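PDB 5LY9: variant surface glycoprotein MITAT 1.1 from Trypanosoma brucei brucei, which forms the dense coat on the parasite's surface, one of a large series of antigenically distinct glycoproteins expressed in turn to evade the host immune response. Local coordinates for residues I92-A97 with E251-E256; S104-L109 with C145-P150; L14-T19 with Y167-H172. All coordinates share one frame; numbering follows the deposited sequence.

Interaction 1 of 3, residues I92-A97 with E251-E256; sequences IRSARA and EARNRE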
loop_
_atom_site.group_PDB
_atom_site.type_symbol
_atom_site.label_atom_id
_atom_site.label_comp_id
_atom_site.label_asym_id
_atom_site.label_seq_id
_atom_site.Cartn_x
_atom_site.Cartn_y
_atom_site.Cartn_z
ATOM N N ILE A 92 1.561 -1.079 -3.023
ATOM C CA ILE A 92 2.054 0.235 -2.615
ATOM C C ILE A 92 2.825 0.908 -3.768
ATOM O O ILE A 92 2.648 2.143 -4.037
ATOM C CB ILE A 92 2.885 0.145 -1.335
ATOM C CG1 ILE A 92 1.953 -0.249 -0.171
ATOM C CG2 ILE A 92 3.547 1.474 -1.008
ATOM C CD1 ILE A 92 2.766 -0.451 1.087
ATOM N N ARG A 93 3.669 0.148 -4.426
ATOM C CA ARG A 93 4.459 0.677 -5.524
ATOM C C ARG A 93 3.515 1.283 -6.591
ATOM O O ARG A 93 3.712 2.416 -7.092
ATOM C CB ARG A 93 5.331 -0.383 -6.162
ATOM C CG ARG A 93 6.196 0.108 -7.271
ATOM C CD ARG A 93 6.688 -1.021 -8.132
ATOM N NE ARG A 93 7.509 -0.501 -9.216
ATOM C CZ ARG A 93 7.989 -1.261 -10.173
ATOM N NH1 ARG A 93 7.777 -2.593 -10.178
ATOM N NH2 ARG A 93 8.747 -0.726 -11.086
ATOM N N SER A 94 2.476 0.541 -6.974
ATOM C CA SER A 94 1.593 1.024 -8.026
ATOM C C SER A 94 0.753 2.221 -7.571
ATOM O O SER A 94 0.591 3.208 -8.327
ATOM C CB SER A 94 0.655 -0.088 -8.529
ATOM O OG SER A 94 -0.147 0.340 -9.621
ATOM N N ALA A 95 0.209 2.151 -6.381
ATOM C CA ALA A 95 -0.540 3.301 -5.824
ATOM C C ALA A 95 0.338 4.550 -5.836
ATOM O O ALA A 95 -0.111 5.590 -6.317
ATOM C CB ALA A 95 -1.081 2.990 -4.443
ATOM N N ARG A 96 1.580 4.471 -5.393
ATOM C CA ARG A 96 2.414 5.683 -5.282
ATOM C C ARG A 96 2.930 6.102 -6.640
ATOM O O ARG A 96 3.142 7.311 -6.873
ATOM C CB ARG A 96 3.519 5.504 -4.260
ATOM C CG ARG A 96 4.672 4.603 -4.633
ATOM C CD ARG A 96 5.763 5.464 -5.222
ATOM N NE ARG A 96 7.081 4.818 -5.469
ATOM C CZ ARG A 96 7.365 4.075 -6.523
ATOM N NH1 ARG A 96 6.424 3.639 -7.375
ATOM N NH2 ARG A 96 8.599 3.669 -6.711
ATOM N N ALA A 97 3.105 5.158 -7.551
ATOM C CA ALA A 97 3.626 5.503 -8.881
ATOM C C ALA A 97 2.546 6.294 -9.604
ATOM O O ALA A 97 2.817 7.370 -10.225
ATOM C CB ALA A 97 3.933 4.276 -9.649
ATOM N N GLU A 251 5.094 0.208 -15.528
ATOM C CA GLU A 251 5.660 -1.056 -15.028
ATOM C C GLU A 251 5.009 -1.460 -13.716
ATOM O O GLU A 251 4.621 -2.631 -13.547
ATOM C CB GLU A 251 7.154 -0.930 -14.862
ATOM C CG GLU A 251 7.783 -2.212 -14.371
ATOM C CD GLU A 251 9.292 -2.198 -14.413
ATOM O OE1 GLU A 251 9.851 -2.422 -15.538
ATOM O OE2 GLU A 251 9.892 -1.921 -13.360
ATOM N N ALA A 252 4.803 -0.517 -12.793
ATOM C CA ALA A 252 4.204 -0.891 -11.531
ATOM C C ALA A 252 2.780 -1.389 -11.753
ATOM O O ALA A 252 2.327 -2.316 -11.095
ATOM C CB ALA A 252 4.193 0.288 -10.589
ATOM N N ARG A 253 2.050 -0.751 -12.665
ATOM C CA ARG A 253 0.715 -1.239 -12.901
ATOM C C ARG A 253 0.731 -2.669 -13.428
ATOM O O ARG A 253 -0.054 -3.531 -12.994
ATOM C CB ARG A 253 -0.062 -0.282 -13.830
ATOM C CG ARG A 253 -1.568 -0.417 -13.581
ATOM C CD ARG A 253 -2.410 0.430 -14.443
ATOM N NE ARG A 253 -3.748 0.559 -13.867
ATOM C CZ ARG A 253 -4.759 1.147 -14.489
ATOM N NH1 ARG A 253 -4.615 1.649 -15.760
ATOM N NH2 ARG A 253 -5.924 1.299 -13.810
ATOM N N ASN A 254 1.636 -2.927 -14.363
ATOM C CA ASN A 254 1.709 -4.276 -14.922
ATOM C C ASN A 254 2.109 -5.286 -13.882
ATOM O O ASN A 254 1.698 -6.480 -14.017
ATOM C CB ASN A 254 2.717 -4.307 -16.043
ATOM C CG ASN A 254 2.163 -3.796 -17.307
ATOM O OD1 ASN A 254 0.936 -3.813 -17.501
ATOM N ND2 ASN A 254 3.050 -3.324 -18.201
ATOM N N ARG A 255 2.889 -4.890 -12.888
ATOM C CA ARG A 255 3.387 -5.839 -11.850
ATOM C C ARG A 255 2.566 -5.980 -10.582
ATOM O O ARG A 255 2.996 -6.700 -9.648
ATOM C CB ARG A 255 4.872 -5.551 -11.522
ATOM C CG ARG A 255 5.606 -5.842 -12.807
ATOM C CD ARG A 255 7.064 -5.594 -12.825
ATOM N NE ARG A 255 7.568 -5.901 -14.181
ATOM C CZ ARG A 255 8.858 -5.960 -14.484
ATOM N NH1 ARG A 255 9.787 -5.802 -13.541
ATOM N NH2 ARG A 255 9.215 -6.204 -15.724
ATOM N N GLU A 256 1.341 -5.459 -10.592
ATOM C CA GLU A 256 0.488 -5.516 -9.410
ATOM C C GLU A 256 0.193 -6.971 -9.074
ATOM O O GLU A 256 -0.250 -7.781 -9.941
ATOM C CB GLU A 256 -0.841 -4.848 -9.670
ATOM C CG GLU A 256 -0.710 -3.359 -9.823
ATOM C CD GLU A 256 -1.940 -2.657 -10.395
ATOM O OE1 GLU A 256 -2.778 -3.334 -10.948
ATOM O OE2 GLU A 256 -2.015 -1.389 -10.300
HETATM O O HOH W 1 9.538 -4.521 -11.392
#

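Interaction 2 of 3, residues S104-L109 with C145-P150; sequences SIDEFL and CALSMP. With GOL (glycerol), chain E.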
loop_
_atom_site.group_PDB
_atom_site.type_symbol
_atom_site.label_atom_id
_atom_site.label_comp_id
_atom_site.label_asym_id
_atom_site.label_seq_id
_atom_site.Cartn_x
_atom_site.Cartn_y
_atom_site.Cartn_z
ATOM N N SER A 104 2.231 15.370 -10.947
ATOM C CA SER A 104 2.885 16.204 -11.902
ATOM C C SER A 104 1.965 16.628 -13.049
ATOM O O SER A 104 1.973 17.817 -13.452
ATOM C CB SER A 104 4.107 15.514 -12.560
ATOM O OG SER A 104 5.069 15.124 -11.491
ATOM N N ILE A 105 1.167 15.680 -13.578
ATOM C CA ILE A 105 0.178 16.031 -14.584
ATOM C C ILE A 105 -0.752 17.126 -14.064
ATOM O O ILE A 105 -0.989 18.112 -14.748
ATOM C CB ILE A 105 -0.625 14.811 -15.014
ATOM C CG1 ILE A 105 0.347 13.834 -15.729
ATOM C CG2 ILE A 105 -1.795 15.221 -15.894
ATOM C CD1 ILE A 105 -0.328 12.492 -15.954
ATOM N N ASP A 106 -1.277 16.959 -12.870
ATOM C CA ASP A 106 -2.268 17.915 -12.373
ATOM C C ASP A 106 -1.630 19.313 -12.203
ATOM O O ASP A 106 -2.242 20.361 -12.460
ATOM C CB ASP A 106 -2.900 17.410 -11.061
ATOM C CG ASP A 106 -3.851 16.236 -11.253
ATOM O OD1 ASP A 106 -4.087 15.834 -12.430
ATOM O OD2 ASP A 106 -4.374 15.750 -10.201
ATOM N N GLU A 107 -0.400 19.329 -11.707
ATOM C CA GLU A 107 0.285 20.620 -11.461
ATOM C C GLU A 107 0.503 21.327 -12.806
ATOM O O GLU A 107 0.275 22.557 -12.940
ATOM C CB GLU A 107 1.563 20.406 -10.680
ATOM C CG GLU A 107 2.404 21.649 -10.389
ATOM C CD GLU A 107 1.765 22.619 -9.402
ATOM O OE1 GLU A 107 0.941 22.121 -8.551
ATOM O OE2 GLU A 107 2.202 23.837 -9.443
ATOM N N PHE A 108 0.978 20.598 -13.810
ATOM C CA PHE A 108 1.277 21.251 -15.110
ATOM C C PHE A 108 -0.028 21.686 -15.787
ATOM O O PHE A 108 -0.107 22.800 -16.346
ATOM C CB PHE A 108 2.183 20.457 -16.009
ATOM C CG PHE A 108 2.820 21.281 -17.053
ATOM C CD1 PHE A 108 3.907 22.134 -16.715
ATOM C CD2 PHE A 108 2.274 21.365 -18.304
ATOM C CE1 PHE A 108 4.465 22.930 -17.659
ATOM C CE2 PHE A 108 2.856 22.177 -19.259
ATOM C CZ PHE A 108 3.891 22.970 -18.949
ATOM N N LEU A 109 -1.032 20.805 -15.814
ATOM C CA LEU A 109 -2.316 21.202 -16.398
ATOM C C LEU A 109 -2.917 22.416 -15.689
ATOM O O LEU A 109 -3.452 23.315 -16.347
ATOM C CB LEU A 109 -3.357 20.071 -16.420
ATOM C CG LEU A 109 -3.150 18.910 -17.400
ATOM C CD1 LEU A 109 -4.188 17.859 -17.152
ATOM C CD2 LEU A 109 -3.211 19.297 -18.858
ATOM N N CYS A 145 -11.900 16.480 -15.821
ATOM C CA CYS A 145 -10.515 16.849 -15.557
ATOM C C CYS A 145 -10.374 17.469 -14.162
ATOM O O CYS A 145 -10.119 18.688 -14.030
ATOM C CB CYS A 145 -10.055 17.794 -16.649
ATOM S SG CYS A 145 -8.259 17.805 -16.866
ATOM N N ALA A 146 -10.546 16.631 -13.150
ATOM C CA ALA A 146 -10.540 17.097 -11.777
ATOM C C ALA A 146 -9.057 17.013 -11.421
ATOM O O ALA A 146 -8.458 15.890 -11.316
ATOM C CB ALA A 146 -11.379 16.251 -10.847
ATOM N N LEU A 147 -8.503 18.151 -11.114
ATOM C CA LEU A 147 -7.019 18.154 -10.781
ATOM C C LEU A 147 -6.946 17.975 -9.250
ATOM O O LEU A 147 -6.515 18.858 -8.495
ATOM C CB LEU A 147 -6.445 19.429 -11.243
ATOM C CG LEU A 147 -6.708 19.709 -12.703
ATOM C CD1 LEU A 147 -6.141 21.030 -13.160
ATOM C CD2 LEU A 147 -6.121 18.591 -13.562
ATOM N N SER A 148 -7.424 16.803 -8.822
ATOM C CA SER A 148 -7.517 16.472 -7.420
ATOM C C SER A 148 -7.423 14.980 -7.247
ATOM O O SER A 148 -7.611 14.243 -8.216
ATOM C CB SER A 148 -8.865 16.956 -6.802
ATOM O OG SER A 148 -9.957 16.401 -7.502
ATOM N N MET A 149 -7.217 14.518 -6.010
ATOM C CA MET A 149 -7.102 13.117 -5.725
ATOM C C MET A 149 -8.250 12.737 -4.821
ATOM O O MET A 149 -8.488 13.415 -3.801
ATOM C CB MET A 149 -5.760 12.811 -5.014
ATOM C CG MET A 149 -5.541 11.360 -4.569
ATOM S SD MET A 149 -5.322 10.245 -5.932
ATOM C CE MET A 149 -3.591 10.563 -6.319
ATOM N N PRO A 150 -8.994 11.620 -5.142
ATOM C CA PRO A 150 -10.149 11.336 -4.298
ATOM C C PRO A 150 -9.754 10.593 -3.016
ATOM O O PRO A 150 -8.615 10.132 -2.881
ATOM C CB PRO A 150 -11.023 10.431 -5.163
ATOM C CG PRO A 150 -9.991 9.722 -5.966
ATOM C CD PRO A 150 -9.013 10.818 -6.353
HETATM C C1 GOL E . -4.668 21.733 -9.009
HETATM O O1 GOL E . -5.937 21.559 -8.362
HETATM C C2 GOL E . -3.582 20.980 -8.254
HETATM O O2 GOL E . -3.905 19.595 -8.280
HETATM C C3 GOL E . -2.257 21.083 -8.955
HETATM O O3 GOL E . -1.703 22.409 -8.864
#

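Interaction 3 of 3, residues L14-T19 with Y167-H172; sequences LCKLTT and YPNLQH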
loop_
_atom_site.group_PDB
_atom_site.type_symbol
_atom_site.label_atom_id
_atom_site.label_comp_id
_atom_site.label_asym_id
_atom_site.label_seq_id
_atom_site.Cartn_x
_atom_site.Cartn_y
_atom_site.Cartn_z
ATOM N N LEU A 14 -4.566 13.797 -21.540
ATOM C CA LEU A 14 -4.021 13.958 -20.225
ATOM C C LEU A 14 -5.099 14.020 -19.167
ATOM O O LEU A 14 -4.931 13.445 -18.093
ATOM C CB LEU A 14 -3.095 15.202 -20.106
ATOM C CG LEU A 14 -1.793 15.057 -20.948
ATOM C CD1 LEU A 14 -1.162 16.413 -21.100
ATOM C CD2 LEU A 14 -0.818 14.066 -20.344
ATOM N N CYS A 15 -6.180 14.746 -19.444
ATOM C CA CYS A 15 -7.374 14.735 -18.536
ATOM C C CYS A 15 -7.943 13.309 -18.327
ATOM O O CYS A 15 -8.239 12.897 -17.239
ATOM C CB CYS A 15 -8.484 15.626 -19.028
ATOM S SG CYS A 15 -8.067 17.386 -18.956
ATOM N N LYS A 16 -8.030 12.531 -19.399
ATOM C CA LYS A 16 -8.476 11.140 -19.303
ATOM C C LYS A 16 -7.530 10.335 -18.441
ATOM O O LYS A 16 -7.980 9.534 -17.622
ATOM C CB LYS A 16 -8.597 10.506 -20.713
ATOM C CG LYS A 16 -9.754 11.058 -21.530
ATOM C CD LYS A 16 -9.616 10.638 -23.003
ATOM C CE LYS A 16 -9.883 9.239 -23.324
ATOM N NZ LYS A 16 -9.968 8.930 -24.811
ATOM N N LEU A 17 -6.244 10.534 -18.618
ATOM C CA LEU A 17 -5.263 9.770 -17.849
ATOM C C LEU A 17 -5.330 10.145 -16.394
ATOM O O LEU A 17 -5.336 9.237 -15.545
ATOM C CB LEU A 17 -3.871 9.968 -18.407
ATOM C CG LEU A 17 -2.683 9.310 -17.677
ATOM C CD1 LEU A 17 -2.859 7.779 -17.636
ATOM C CD2 LEU A 17 -1.323 9.690 -18.288
ATOM N N THR A 18 -5.355 11.465 -16.076
ATOM C CA THR A 18 -5.426 11.820 -14.678
ATOM C C THR A 18 -6.703 11.264 -14.004
ATOM O O THR A 18 -6.652 10.799 -12.864
ATOM C CB THR A 18 -5.157 13.342 -14.415
ATOM O OG1 THR A 18 -4.999 13.516 -13.007
ATOM C CG2 THR A 18 -6.297 14.113 -14.842
ATOM N N THR A 19 -7.836 11.282 -14.729
ATOM C CA THR A 19 -9.070 10.647 -14.258
ATOM C C THR A 19 -8.873 9.144 -13.971
ATOM O O THR A 19 -9.266 8.662 -12.926
ATOM C CB THR A 19 -10.199 10.896 -15.285
ATOM O OG1 THR A 19 -10.344 12.334 -15.484
ATOM C CG2 THR A 19 -11.465 10.285 -14.811
ATOM N N TYR A 167 0.558 4.034 -22.945
ATOM C CA TYR A 167 -0.440 5.094 -22.840
ATOM C C TYR A 167 -0.991 5.394 -24.229
ATOM O O TYR A 167 -0.512 6.299 -24.951
ATOM C CB TYR A 167 0.193 6.363 -22.251
ATOM C CG TYR A 167 0.866 6.154 -20.912
ATOM C CD1 TYR A 167 2.186 5.655 -20.831
ATOM C CD2 TYR A 167 0.207 6.476 -19.734
ATOM C CE1 TYR A 167 2.797 5.546 -19.542
ATOM C CE2 TYR A 167 0.797 6.404 -18.520
ATOM C CZ TYR A 167 2.071 5.916 -18.426
ATOM O OH TYR A 167 2.600 5.819 -17.155
ATOM N N PRO A 168 -1.993 4.632 -24.632
ATOM C CA PRO A 168 -2.322 4.608 -26.096
ATOM C C PRO A 168 -2.951 5.880 -26.627
ATOM O O PRO A 168 -2.828 6.154 -27.829
ATOM C CB PRO A 168 -3.340 3.466 -26.211
ATOM C CG PRO A 168 -3.866 3.315 -24.836
ATOM C CD PRO A 168 -2.709 3.568 -23.920
ATOM N N ASN A 169 -3.587 6.660 -25.757
ATOM C CA ASN A 169 -4.286 7.866 -26.216
ATOM C C ASN A 169 -3.455 9.131 -26.176
ATOM O O ASN A 169 -3.885 10.168 -26.728
ATOM C CB ASN A 169 -5.618 8.005 -25.494
ATOM C CG ASN A 169 -6.536 6.859 -25.801
ATOM O OD1 ASN A 169 -6.625 6.430 -26.950
ATOM N ND2 ASN A 169 -7.258 6.375 -24.801
ATOM N N LEU A 170 -2.284 9.109 -25.515
ATOM C CA LEU A 170 -1.393 10.248 -25.550
ATOM C C LEU A 170 -0.808 10.443 -26.892
ATOM O O LEU A 170 -0.285 9.506 -27.535
ATOM C CB LEU A 170 -0.243 10.116 -24.528
ATOM C CG LEU A 170 -0.656 10.052 -23.053
ATOM C CD1 LEU A 170 0.545 10.290 -22.154
ATOM C CD2 LEU A 170 -1.814 10.835 -22.557
ATOM N N GLN A 171 -0.888 11.680 -27.363
ATOM C CA GLN A 171 -0.375 12.038 -28.665
ATOM C C GLN A 171 1.106 12.186 -28.639
ATOM O O GLN A 171 1.717 12.349 -27.551
ATOM C CB GLN A 171 -0.972 13.385 -29.091
ATOM C CG GLN A 171 -2.484 13.376 -29.109
ATOM C CD GLN A 171 -2.996 12.260 -29.989
ATOM O OE1 GLN A 171 -3.409 11.187 -29.499
ATOM N NE2 GLN A 171 -2.794 12.416 -31.248
ATOM N N HIS A 172 1.700 12.108 -29.833
ATOM C CA HIS A 172 3.153 12.264 -29.956
ATOM C C HIS A 172 3.446 13.042 -31.245
ATOM O O HIS A 172 2.705 12.896 -32.215
ATOM C CB HIS A 172 3.935 10.912 -29.920
ATOM C CG HIS A 172 3.559 9.954 -30.996
ATOM N ND1 HIS A 172 4.232 9.897 -32.198
ATOM C CD2 HIS A 172 2.582 9.014 -31.060
ATOM C CE1 HIS A 172 3.674 8.967 -32.959
ATOM N NE2 HIS A 172 2.637 8.460 -32.315
#

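Interaction 1 of 3, residues I92-A97 with E251-E256
Arg93 reaches from helix 62-114 across the small methyl of Ala252 to meet Glu251 on helix 244-254. Its CG lies anti to the backbone N (chi1 -178°) and the chain stays extended to NE, which lays CG, CD and NE along Ala252 CB and sets one face of the guanidinium over Ala252, with its edge toward Glu251. There NH2 gives Glu251 OE2 a hydrogen bond of 2.8 Å, part of a salt bridge. The carboxylate oxygen lies in the guanidinium plane and accepts through its anti lone pair, although the two planes are turned 73° from each other. Arg93 NE makes a further salt bridge to Glu248, which also pairs with Arg96 NH1.

Arg255 completes the network less tightly: its guanidinium has Glu251 CD over the centre of one face. Glu251 OE1, 3.8 Å from Arg255 NH2, lies well out of the guanidinium plane with no N-H directed at it, a long and purely electrostatic pairing. A water accepts from NH1 of both arginines and donates to Glu251 OE2, bridging the like charges.

On the inner side, Ser94 OG donates to Glu256 OE2 at 2.6 Å, again to the anti lone pair. The other oxygen of this buried carboxylate, OE1, pairs with Lys258 and Arg159. Between the two polar groups the helices come close, Ala252 CB lying 3.7 Å from Ser94 CA and 4.1 Å from Ala97 CB. Close packing of two helices at an alanine, flanked by a salt-bridge network, thus joins the end of helix 244-254 to helix 62-114 in the elongated, dimeric VSG N-terminal domain.

Interaction 2 of 3, residues S104-L109 with C145-P150
Leu147 lies across the flank of helix 62-114, against the methyls of Leu109 and the carboxylate of Asp106. Its CD2 methyl is 4.1 Å from Leu109 CD1, the two leucine side chains crossing at about a right angle. The same Leu109 CD1 touches the sulfur of Cys145, also at 4.1 Å, so one methyl meets both the leucine and the disulfide that joins Cys145 to Cys15.

Polar groups meet this segment without bonding directly across it. With CG beside its own backbone N (chi1 -72°), Asp106 slides past Leu147 in the opposite sense, placing OD1 3.6 Å from Leu147 CD2 and OD2 3.5 Å from Ser148 N. The buried carboxylate is satisfied by other residues: OD2 by Lys102 and by Tyr100 of the second subunit, OD1 by Thr18.

A glycerol, probably from the crystallisation liquor, bridges the two segments. Its O2 and O1 both donate to Leu147 O, at 2.7 and 2.8 Å, while its O3 donates to Glu107 OE1 at 2.7 Å. Glu107, bent at chi2, also accepts from the backbone N of Leu214 and Ala215 of the second subunit.

Leu147 is the centre of an inverse gamma turn, a tight bend in a loop strapped by a disulfide beside the dimer interface of the VSG N-terminal domain.

Interaction 3 of 3, residues L14-T19 with Y167-H172
A type I beta turn from Tyr167 to Leu170 packs against helix 8-21, the first helix of the VSG N-terminal domain, and its two end residues supply the turn's apolar side chains. Leu17 points toward the loop with CG anti to the backbone N (chi1 176°), and both of its methyls come to the CD2-CE2 region of the Tyr167 ring. CD2 comes 3.8 Å from Tyr167 CD2 at an oblique angle to the ring, whereas CD1, 3.9 Å from the same carbon, lies in the ring plane at its edge. Both methyls thus meet the CD2-CE2 bond, one in plane and the other raised from it.

Leu170 enters from the other end of the turn. Its CD2 meets Leu14 CD2 at 4.0 Å, the two side chains running at about a right angle, and its CD1 approaches Leu17 CD2 at 4.3 Å. Leu14 and Leu17 stand one helical turn apart and so present a single apolar stripe to the loop. Trp246 of helix 244-254 packs against Leu14, Leu17 and Leu170, forms an edge-to-face pair with the Tyr167 ring, and accepts the Tyr167 hydroxyl on its backbone O. Leu17 and Leu14 also pack on Ile105 and Leu109 of helix 62-114, so the loop and these helices share one apolar layer.

Lys16, bent at chi3, crosses Asn169 at about a right angle, its NZ 3.7 Å from Asn169 ND2. The amide nitrogen is engaged by Glu161, whose side chain also touches Lys16. Within the helix, Thr19 OG1 donates back to Cys15 O at 2.8 Å; the Thr19 backbone N reaches that oxygen from the opposite face of the carbonyl plane.

From the N terminus, helix 8-21 comes first, and interaction 3 joins it to residues 167-172, closing a loop that contains all of helix 62-114. Interaction 2 is nested inside that loop, tying the long helix to the segment after strand 143-144. Interaction 1 starts on the same helix but ends on helix 244-254, so it crosses interaction 3 and encloses interaction 2. Interactions 2 and 3 touch directly, through the Cys15-Cys145 disulfide and the hydrogen bond between Asp106 and Thr18. Interaction 1 lies apart, its centre about 19 Å from that of interaction 2, though both adjoin the second subunit.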